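Long-range contacts in galactose-binding lectin (Enterobacter cloacae subsp. cloacae, PDB 6YF6), which binds sugars, with a fucoside held through a calcium ion in this C-terminal domain of a protein named as a galactose-binding lectin: residues 55-66 and 110-121; 79-89 and 120-131. All blocks are in the same frame, centred on the assembly; numbering follows the deposited sequence.

Contact 1. Residues 55-66 and 110-121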
# COMPACT_ATOMS: atom_id res chain seq x y z
N LYS A 55 20.20 -2.86 -4.69
CA LYS A 55 20.14 -1.60 -5.41
C LYS A 55 21.14 -0.63 -4.81
O LYS A 55 21.25 -0.51 -3.58
CB LYS A 55 18.74 -0.97 -5.35
CG LYS A 55 18.69 0.41 -6.00
CD LYS A 55 17.27 0.94 -6.14
CE LYS A 55 17.27 2.35 -6.71
NZ LYS A 55 15.89 2.86 -6.94
N THR A 56 21.87 0.07 -5.68
CA THR A 56 22.68 1.21 -5.26
C THR A 56 21.81 2.46 -5.42
O THR A 56 21.63 2.97 -6.53
CB THR A 56 23.97 1.30 -6.07
OG1 THR A 56 24.74 0.11 -5.87
CG2 THR A 56 24.79 2.50 -5.61
N LEU A 57 21.26 2.93 -4.31
CA LEU A 57 20.38 4.09 -4.30
C LEU A 57 21.21 5.37 -4.37
O LEU A 57 22.08 5.60 -3.52
CB LEU A 57 19.51 4.08 -3.05
CG LEU A 57 18.45 5.17 -2.93
CD1 LEU A 57 17.35 4.96 -3.97
CD2 LEU A 57 17.88 5.17 -1.53
N THR A 58 20.92 6.21 -5.36
CA THR A 58 21.64 7.46 -5.57
C THR A 58 20.78 8.64 -5.13
O THR A 58 19.61 8.49 -4.76
CB THR A 58 22.06 7.60 -7.04
OG1 THR A 58 20.89 7.72 -7.86
CG2 THR A 58 22.87 6.39 -7.49
N GLY A 59 21.38 9.83 -5.18
CA GLY A 59 20.67 11.04 -4.85
C GLY A 59 20.58 11.37 -3.37
O GLY A 59 19.74 12.18 -2.98
N LEU A 60 21.42 10.76 -2.54
CA LEU A 60 21.38 10.96 -1.11
C LEU A 60 22.34 12.07 -0.68
O LEU A 60 23.09 12.63 -1.49
CB LEU A 60 21.71 9.66 -0.38
CG LEU A 60 20.93 8.42 -0.81
CD1 LEU A 60 21.34 7.23 0.06
CD2 LEU A 60 19.42 8.65 -0.74
N THR A 61 22.33 12.39 0.61
CA THR A 61 23.20 13.40 1.18
C THR A 61 23.74 12.88 2.51
O THR A 61 22.97 12.42 3.36
CB THR A 61 22.46 14.72 1.38
OG1 THR A 61 21.98 15.20 0.12
CG2 THR A 61 23.37 15.77 2.01
N ALA A 62 25.06 12.96 2.69
CA ALA A 62 25.69 12.44 3.89
C ALA A 62 25.07 13.03 5.14
O ALA A 62 24.71 14.21 5.19
CB ALA A 62 27.19 12.75 3.88
N GLY A 63 24.96 12.20 6.18
CA GLY A 63 24.49 12.64 7.47
C GLY A 63 22.99 12.62 7.66
O GLY A 63 22.53 12.79 8.80
N TYR A 64 22.22 12.43 6.60
CA TYR A 64 20.77 12.34 6.72
C TYR A 64 20.38 10.89 6.98
O TYR A 64 21.01 9.96 6.48
CB TYR A 64 20.08 12.85 5.45
CG TYR A 64 20.01 14.36 5.37
CD1 TYR A 64 20.91 15.07 4.58
CD2 TYR A 64 19.04 15.07 6.07
CE1 TYR A 64 20.85 16.44 4.50
CE2 TYR A 64 18.98 16.44 6.00
CZ TYR A 64 19.88 17.13 5.21
OH TYR A 64 19.82 18.50 5.14
N GLU A 65 19.33 10.71 7.78
CA GLU A 65 18.79 9.39 8.08
C GLU A 65 17.61 9.12 7.15
O GLU A 65 16.67 9.92 7.08
CB GLU A 65 18.35 9.30 9.54
CG GLU A 65 17.96 7.89 9.97
CD GLU A 65 17.60 7.81 11.44
OE1 GLU A 65 16.83 8.67 11.92
OE2 GLU A 65 18.08 6.87 12.11
N TYR A 66 17.68 8.00 6.44
CA TYR A 66 16.65 7.62 5.48
C TYR A 66 15.88 6.41 6.01
O TYR A 66 16.44 5.56 6.71
CB TYR A 66 17.27 7.31 4.12
CG TYR A 66 17.93 8.51 3.48
CD1 TYR A 66 19.24 8.85 3.79
CD2 TYR A 66 17.24 9.32 2.59
CE1 TYR A 66 19.85 9.95 3.22
CE2 TYR A 66 17.84 10.43 2.01
CZ TYR A 66 19.14 10.74 2.33
OH TYR A 66 19.75 11.84 1.76
N GLY A 110 13.48 -0.22 8.15
CA GLY A 110 14.74 0.09 8.79
C GLY A 110 15.17 1.48 8.37
O GLY A 110 14.74 2.00 7.35
N LYS A 111 16.03 2.07 9.20
CA LYS A 111 16.60 3.38 8.91
C LYS A 111 18.10 3.25 8.78
O LYS A 111 18.73 2.43 9.45
CB LYS A 111 16.25 4.38 10.02
CG LYS A 111 14.77 4.71 10.11
CD LYS A 111 14.51 5.69 11.24
CE LYS A 111 13.12 6.29 11.19
NZ LYS A 111 13.09 7.61 11.88
N PHE A 112 18.68 4.07 7.90
CA PHE A 112 20.12 4.11 7.71
C PHE A 112 20.54 5.56 7.52
O PHE A 112 19.74 6.42 7.14
CB PHE A 112 20.58 3.25 6.52
CG PHE A 112 20.10 3.75 5.19
CD1 PHE A 112 18.86 3.38 4.69
CD2 PHE A 112 20.90 4.59 4.42
CE1 PHE A 112 18.42 3.83 3.46
CE2 PHE A 112 20.46 5.05 3.19
CZ PHE A 112 19.22 4.66 2.71
N LYS A 113 21.81 5.83 7.79
CA LYS A 113 22.38 7.16 7.64
C LYS A 113 23.35 7.14 6.47
O LYS A 113 24.29 6.34 6.46
CB LYS A 113 23.08 7.60 8.93
CG LYS A 113 23.56 9.04 8.89
CD LYS A 113 23.98 9.53 10.27
CE LYS A 113 22.81 10.20 11.00
NZ LYS A 113 23.04 10.28 12.46
N ALA A 114 23.11 8.01 5.50
CA ALA A 114 23.98 8.07 4.34
C ALA A 114 25.35 8.63 4.73
O ALA A 114 25.46 9.52 5.58
CB ALA A 114 23.35 8.94 3.25
N THR A 115 26.39 8.08 4.12
CA THR A 115 27.74 8.63 4.24
C THR A 115 28.15 9.40 2.99
O THR A 115 29.28 9.88 2.91
CB THR A 115 28.74 7.51 4.53
OG1 THR A 115 28.66 6.50 3.52
CG2 THR A 115 28.46 6.90 5.89
N GLY A 116 27.25 9.52 2.01
CA GLY A 116 27.55 10.23 0.79
C GLY A 116 26.36 10.33 -0.15
O GLY A 116 25.22 10.45 0.29
N SER A 117 26.64 10.28 -1.45
CA SER A 117 25.61 10.46 -2.46
C SER A 117 24.82 9.19 -2.74
O SER A 117 23.77 9.27 -3.39
CB SER A 117 26.26 10.95 -3.76
OG SER A 117 27.16 9.99 -4.26
N GLN A 118 25.28 8.03 -2.28
CA GLN A 118 24.58 6.79 -2.56
C GLN A 118 24.79 5.81 -1.42
O GLN A 118 25.69 5.96 -0.59
CB GLN A 118 25.05 6.17 -3.88
CG GLN A 118 26.54 5.86 -3.92
CD GLN A 118 26.99 5.35 -5.27
OE1 GLN A 118 26.64 5.91 -6.31
NE2 GLN A 118 27.78 4.28 -5.27
N ALA A 119 23.94 4.78 -1.40
CA ALA A 119 24.01 3.71 -0.42
C ALA A 119 23.72 2.39 -1.12
O ALA A 119 22.88 2.33 -2.01
CB ALA A 119 23.01 3.92 0.73
N GLU A 120 24.43 1.35 -0.70
CA GLU A 120 24.23 0.00 -1.24
C GLU A 120 23.21 -0.71 -0.36
O GLU A 120 23.48 -1.02 0.80
CB GLU A 120 25.56 -0.76 -1.28
CG GLU A 120 26.53 -0.22 -2.33
CD GLU A 120 27.85 -0.98 -2.36
OE1 GLU A 120 27.82 -2.22 -2.44
OE2 GLU A 120 28.91 -0.33 -2.30
N LEU A 121 22.02 -0.94 -0.91
CA LEU A 121 20.92 -1.56 -0.19
C LEU A 121 20.76 -3.01 -0.61
O LEU A 121 20.93 -3.35 -1.78
CB LEU A 121 19.62 -0.81 -0.44
CG LEU A 121 19.65 0.69 -0.13
CD1 LEU A 121 18.30 1.32 -0.43
CD2 LEU A 121 20.07 0.92 1.32
O HOH W 1 14.68 9.54 10.43
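Tyr66 and Phe112 face each other as a hydrogen-bonded antiparallel pair. Tyr66 N gives a nearly straight bond to Phe112 O (2.7 Å), and Phe112 N returns one to Tyr66 O. Next along, Gly63 N donates to Ala114 O and Ala114 N to Tyr64 O, which ties the turn to the other segment. On the other pair of strands Lys55 and Leu121 exchange backbone bonds, as do Leu57 and Ala119. Between the two strand pairs Leu60 N donates to Ser117 O (2.9 Å), from well above the carbonyl plane.

The apolar contacts gather round the Phe112 ring. Its CG sits between the backbone N and the carbonyl carbon (chi1 66°), which swings the ring under Tyr66. Tyr66 CB lies over one face, 3.9 Å from the ring centroid, a CH-pi contact. The two rings are near parallel but slid apart, so they barely overlap. Leu121 CD2 lies over the opposite face, and Leu60 CD1 meets the edge at Phe112 CE2 (3.9 Å). Leu60 CD1 also reaches Ala119 CB, while Ala114 CB packs on Tyr66 CE1 (3.6 Å). Tyr66 OH accepts from Thr61 N, tying the buried ring to the type II turn from Thr61 to Tyr64. Phe5 of the second subunit meets the Tyr66 ring edge-to-face.

On the exposed side Glu65 OE1 and Lys111 NZ form a long salt bridge (3.9 Å), and a water bonded to both closes the gap.

Two loops thus run side by side, each passing from one sheet to the other, and close one end of a two-sheet antiparallel beta sandwich.

Contact 2. Residues 79-89 and 120-131. With CA (calcium ion), chain D; SFU (methyl 1-seleno-alpha-L-fucopyranoside), chain C.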
# COMPACT_ATOMS: atom_id res chain seq x y z
N TYR A 79 5.35 -25.34 4.89
CA TYR A 79 6.74 -25.69 5.18
C TYR A 79 7.41 -24.46 5.81
O TYR A 79 6.80 -23.81 6.67
CB TYR A 79 7.39 -26.21 3.91
CG TYR A 79 6.71 -27.45 3.37
CD1 TYR A 79 6.42 -27.58 2.02
CD2 TYR A 79 6.34 -28.49 4.22
CE1 TYR A 79 5.79 -28.71 1.52
CE2 TYR A 79 5.72 -29.63 3.73
CZ TYR A 79 5.44 -29.73 2.39
OH TYR A 79 4.82 -30.86 1.90
N GLU A 80 8.63 -24.11 5.42
CA GLU A 80 9.41 -23.14 6.18
C GLU A 80 8.92 -21.72 5.95
O GLU A 80 8.60 -21.32 4.82
CB GLU A 80 10.89 -23.25 5.81
CG GLU A 80 11.62 -24.33 6.59
CD GLU A 80 13.10 -24.07 6.72
OE1 GLU A 80 13.89 -24.90 6.23
OE2 GLU A 80 13.47 -23.04 7.32
N ALA A 81 8.85 -20.95 7.03
CA ALA A 81 8.46 -19.56 6.94
C ALA A 81 9.66 -18.71 6.51
O ALA A 81 10.77 -18.91 7.01
CB ALA A 81 7.93 -19.06 8.28
N PRO A 82 9.48 -17.77 5.59
CA PRO A 82 10.59 -16.88 5.24
C PRO A 82 11.01 -16.02 6.42
O PRO A 82 10.24 -15.77 7.35
CB PRO A 82 10.03 -16.01 4.10
CG PRO A 82 8.82 -16.76 3.60
CD PRO A 82 8.27 -17.47 4.79
N LYS A 83 12.27 -15.57 6.39
CA LYS A 83 12.80 -14.62 7.37
C LYS A 83 13.64 -13.60 6.63
O LYS A 83 14.67 -13.95 6.04
CB LYS A 83 13.63 -15.32 8.44
CG LYS A 83 12.86 -16.26 9.34
CD LYS A 83 13.72 -16.69 10.53
CE LYS A 83 13.01 -17.71 11.40
NZ LYS A 83 13.97 -18.56 12.16
N VAL A 84 13.23 -12.33 6.66
CA VAL A 84 13.79 -11.31 5.79
C VAL A 84 14.17 -10.08 6.61
O VAL A 84 13.41 -9.65 7.48
CB VAL A 84 12.80 -10.93 4.67
CG1 VAL A 84 13.44 -9.99 3.67
CG2 VAL A 84 12.28 -12.20 3.98
N SER A 85 15.35 -9.52 6.32
CA SER A 85 15.83 -8.31 6.97
C SER A 85 16.30 -7.33 5.90
O SER A 85 16.29 -7.63 4.70
CB SER A 85 16.96 -8.61 7.97
OG SER A 85 18.11 -9.12 7.32
N LEU A 86 16.72 -6.14 6.35
CA LEU A 86 17.23 -5.10 5.47
C LEU A 86 18.67 -4.77 5.82
O LEU A 86 19.05 -4.77 7.00
CB LEU A 86 16.38 -3.83 5.58
CG LEU A 86 14.87 -4.01 5.39
CD1 LEU A 86 14.13 -2.73 5.74
CD2 LEU A 86 14.58 -4.44 3.97
N ARG A 87 19.46 -4.45 4.80
CA ARG A 87 20.87 -4.14 4.96
C ARG A 87 21.21 -2.90 4.14
O ARG A 87 20.71 -2.73 3.03
CB ARG A 87 21.74 -5.33 4.53
CG ARG A 87 23.23 -5.15 4.74
CD ARG A 87 23.97 -6.45 4.44
NE ARG A 87 23.56 -7.53 5.34
CZ ARG A 87 23.66 -8.83 5.07
NH1 ARG A 87 24.17 -9.24 3.91
NH2 ARG A 87 23.25 -9.72 5.96
N ALA A 88 22.05 -2.04 4.71
CA ALA A 88 22.46 -0.81 4.03
C ALA A 88 23.94 -0.56 4.28
O ALA A 88 24.36 -0.43 5.43
CB ALA A 88 21.64 0.38 4.50
N ASP A 89 24.72 -0.48 3.20
CA ASP A 89 26.16 -0.27 3.29
C ASP A 89 26.79 -1.31 4.22
O ASP A 89 27.65 -1.00 5.04
CB ASP A 89 26.48 1.15 3.74
CG ASP A 89 26.14 2.18 2.68
OD1 ASP A 89 26.19 1.83 1.48
OD2 ASP A 89 25.80 3.33 3.04
N GLU A 120 24.43 1.35 -0.70
CA GLU A 120 24.23 0.00 -1.24
C GLU A 120 23.21 -0.71 -0.36
O GLU A 120 23.48 -1.02 0.80
CB GLU A 120 25.56 -0.76 -1.28
CG GLU A 120 26.53 -0.22 -2.33
CD GLU A 120 27.85 -0.98 -2.36
OE1 GLU A 120 27.82 -2.22 -2.44
OE2 GLU A 120 28.91 -0.33 -2.30
N LEU A 121 22.02 -0.94 -0.91
CA LEU A 121 20.92 -1.56 -0.19
C LEU A 121 20.76 -3.01 -0.61
O LEU A 121 20.93 -3.35 -1.78
CB LEU A 121 19.62 -0.81 -0.44
CG LEU A 121 19.65 0.69 -0.13
CD1 LEU A 121 18.30 1.32 -0.43
CD2 LEU A 121 20.07 0.92 1.32
N ALA A 122 20.40 -3.86 0.35
CA ALA A 122 20.13 -5.25 0.04
C ALA A 122 19.03 -5.75 0.96
O ALA A 122 19.02 -5.46 2.16
CB ALA A 122 21.39 -6.12 0.21
N VAL A 123 18.08 -6.48 0.37
CA VAL A 123 17.12 -7.28 1.13
C VAL A 123 17.75 -8.65 1.36
O VAL A 123 18.31 -9.24 0.43
CB VAL A 123 15.78 -7.39 0.38
CG1 VAL A 123 14.79 -8.21 1.18
CG2 VAL A 123 15.22 -6.00 0.10
N VAL A 124 17.65 -9.15 2.59
CA VAL A 124 18.41 -10.32 3.02
C VAL A 124 17.44 -11.39 3.49
O VAL A 124 16.58 -11.14 4.33
CB VAL A 124 19.40 -9.95 4.15
CG1 VAL A 124 20.14 -11.19 4.63
CG2 VAL A 124 20.38 -8.88 3.68
N SER A 125 17.60 -12.60 2.94
CA SER A 125 16.89 -13.78 3.40
C SER A 125 17.77 -14.60 4.34
O SER A 125 18.95 -14.81 4.06
CB SER A 125 16.46 -14.66 2.23
OG SER A 125 16.04 -15.94 2.69
N HIS A 126 17.18 -15.07 5.43
CA HIS A 126 17.88 -15.88 6.42
C HIS A 126 17.48 -17.34 6.35
O HIS A 126 17.89 -18.13 7.21
CB HIS A 126 17.64 -15.32 7.82
CG HIS A 126 18.06 -13.89 7.97
ND1 HIS A 126 19.18 -13.52 8.68
CD2 HIS A 126 17.52 -12.75 7.49
CE1 HIS A 126 19.31 -12.20 8.64
NE2 HIS A 126 18.32 -11.71 7.93
N VAL A 127 16.70 -17.73 5.35
CA VAL A 127 16.25 -19.11 5.16
C VAL A 127 16.77 -19.58 3.81
O VAL A 127 16.39 -19.03 2.77
CB VAL A 127 14.72 -19.22 5.24
CG1 VAL A 127 14.27 -20.66 4.98
CG2 VAL A 127 14.22 -18.74 6.60
N SER A 128 17.65 -20.58 3.83
CA SER A 128 18.17 -21.14 2.59
C SER A 128 17.23 -22.17 1.97
O SER A 128 17.41 -22.51 0.79
CB SER A 128 19.54 -21.80 2.84
OG SER A 128 19.42 -22.90 3.73
N ALA A 129 16.23 -22.63 2.71
CA ALA A 129 15.43 -23.76 2.28
C ALA A 129 14.63 -23.44 1.02
O ALA A 129 14.30 -22.28 0.75
CB ALA A 129 14.47 -24.19 3.39
N SER A 130 14.33 -24.48 0.25
CA SER A 130 13.41 -24.39 -0.87
C SER A 130 12.01 -24.90 -0.53
O SER A 130 11.03 -24.43 -1.12
CB SER A 130 13.96 -25.18 -2.06
OG SER A 130 13.92 -26.57 -1.80
N MET A 131 11.91 -25.84 0.40
CA MET A 131 10.62 -26.33 0.89
C MET A 131 9.91 -25.19 1.60
O MET A 131 10.28 -24.82 2.72
CB MET A 131 10.83 -27.52 1.82
CG MET A 131 11.25 -28.80 1.13
SD MET A 131 9.94 -29.51 0.12
CE MET A 131 8.81 -30.10 1.38
CA CA D . 9.95 -22.64 -2.37
C1 SFU C . 8.14 -27.29 -2.45
C2 SFU C . 9.02 -26.27 -3.18
C3 SFU C . 8.21 -25.11 -3.78
C4 SFU C . 7.33 -24.51 -2.69
C5 SFU C . 6.43 -25.63 -2.15
C6 SFU C . 5.56 -25.07 -1.03
O2 SFU C . 9.74 -26.94 -4.20
O3 SFU C . 9.10 -24.08 -4.20
O4 SFU C . 8.10 -24.03 -1.60
O5 SFU C . 7.21 -26.70 -1.58
CM SFU C . 6.07 -29.47 -2.65
SE SFU C . 7.17 -28.42 -3.81
O HOH W 2 13.59 -16.02 3.84
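The calcium-dependent sugar site of this C-terminal domain lies at one end of this contact, beyond the antiparallel pairing of strands 83-88 and 118-125. Ser130 O binds the calcium ion at 2.4 Å, and the fucoside adds O3 and O4. Ile41, Thr42, Gly132 and Asp134 complete the protein ligands. Met131 SD lies 3.8 Å from C1 of the sugar. The Met131 chain bends at chi2 and chi3 (-70° and -71°). This folds CE over one face of the Tyr79 ring, 3.5 Å from its centroid. SD stands obliquely to that ring, a Met-aromatic contact. The sugar ring oxygen O5 lies at the edge of the same ring. Glu80 N donates to Met131 O (3.2 Å), joining the two loops next to the site.

Ser85 and Val124 exchange backbone bonds, as do Arg87 and Ala122. His126 lays its ring edge-on to Ser85, and NE2 and OG are hydrogen-bonded at 2.7 Å. Val124 CG2 sits over the centre of the Arg87 guanidinium, 3.6 Å from CZ. Asp92 and Glu51 hold that group by salt bridges. On the other side of the sheet Val84 CG1 and Val123 CG1 press together at 3.3 Å. At the far end Asp89 OD1 accepts from Glu120 N (2.8 Å), and Asp89 N donates to Glu120 O.

A water bridges Lys83 N and Ser125 OG where the strands part. Ser125 OG also bonds His48 O and accepts from Val127 N, an ST turn. The fucoside is thus probably held here mainly through the metal; Met131 SD and the Tyr79 edge only border it.

In the fold
Contacts 1 and 2 share Glu120 and Leu121 on strand 118-125, and their centres lie 21 Å apart. In one sheet that strand runs between 50-58, its partner in contact 1, and 83-88, its partner in contact 2. The segments alternate along the chain. The two contacts also touch directly: Phe112 CB packs on Ala88 CB at 3.7 Å, and Ala119 CA lies 3.4 Å from Asp89 OD1. Contact 1 is away from the sugar site and meets the second subunit, including Trp19 of that subunit against Leu121. Contact 2 leads from the shared residues to the calcium ion and fucoside. Strand 118-125 therefore spans from the subunit interface toward the binding loops.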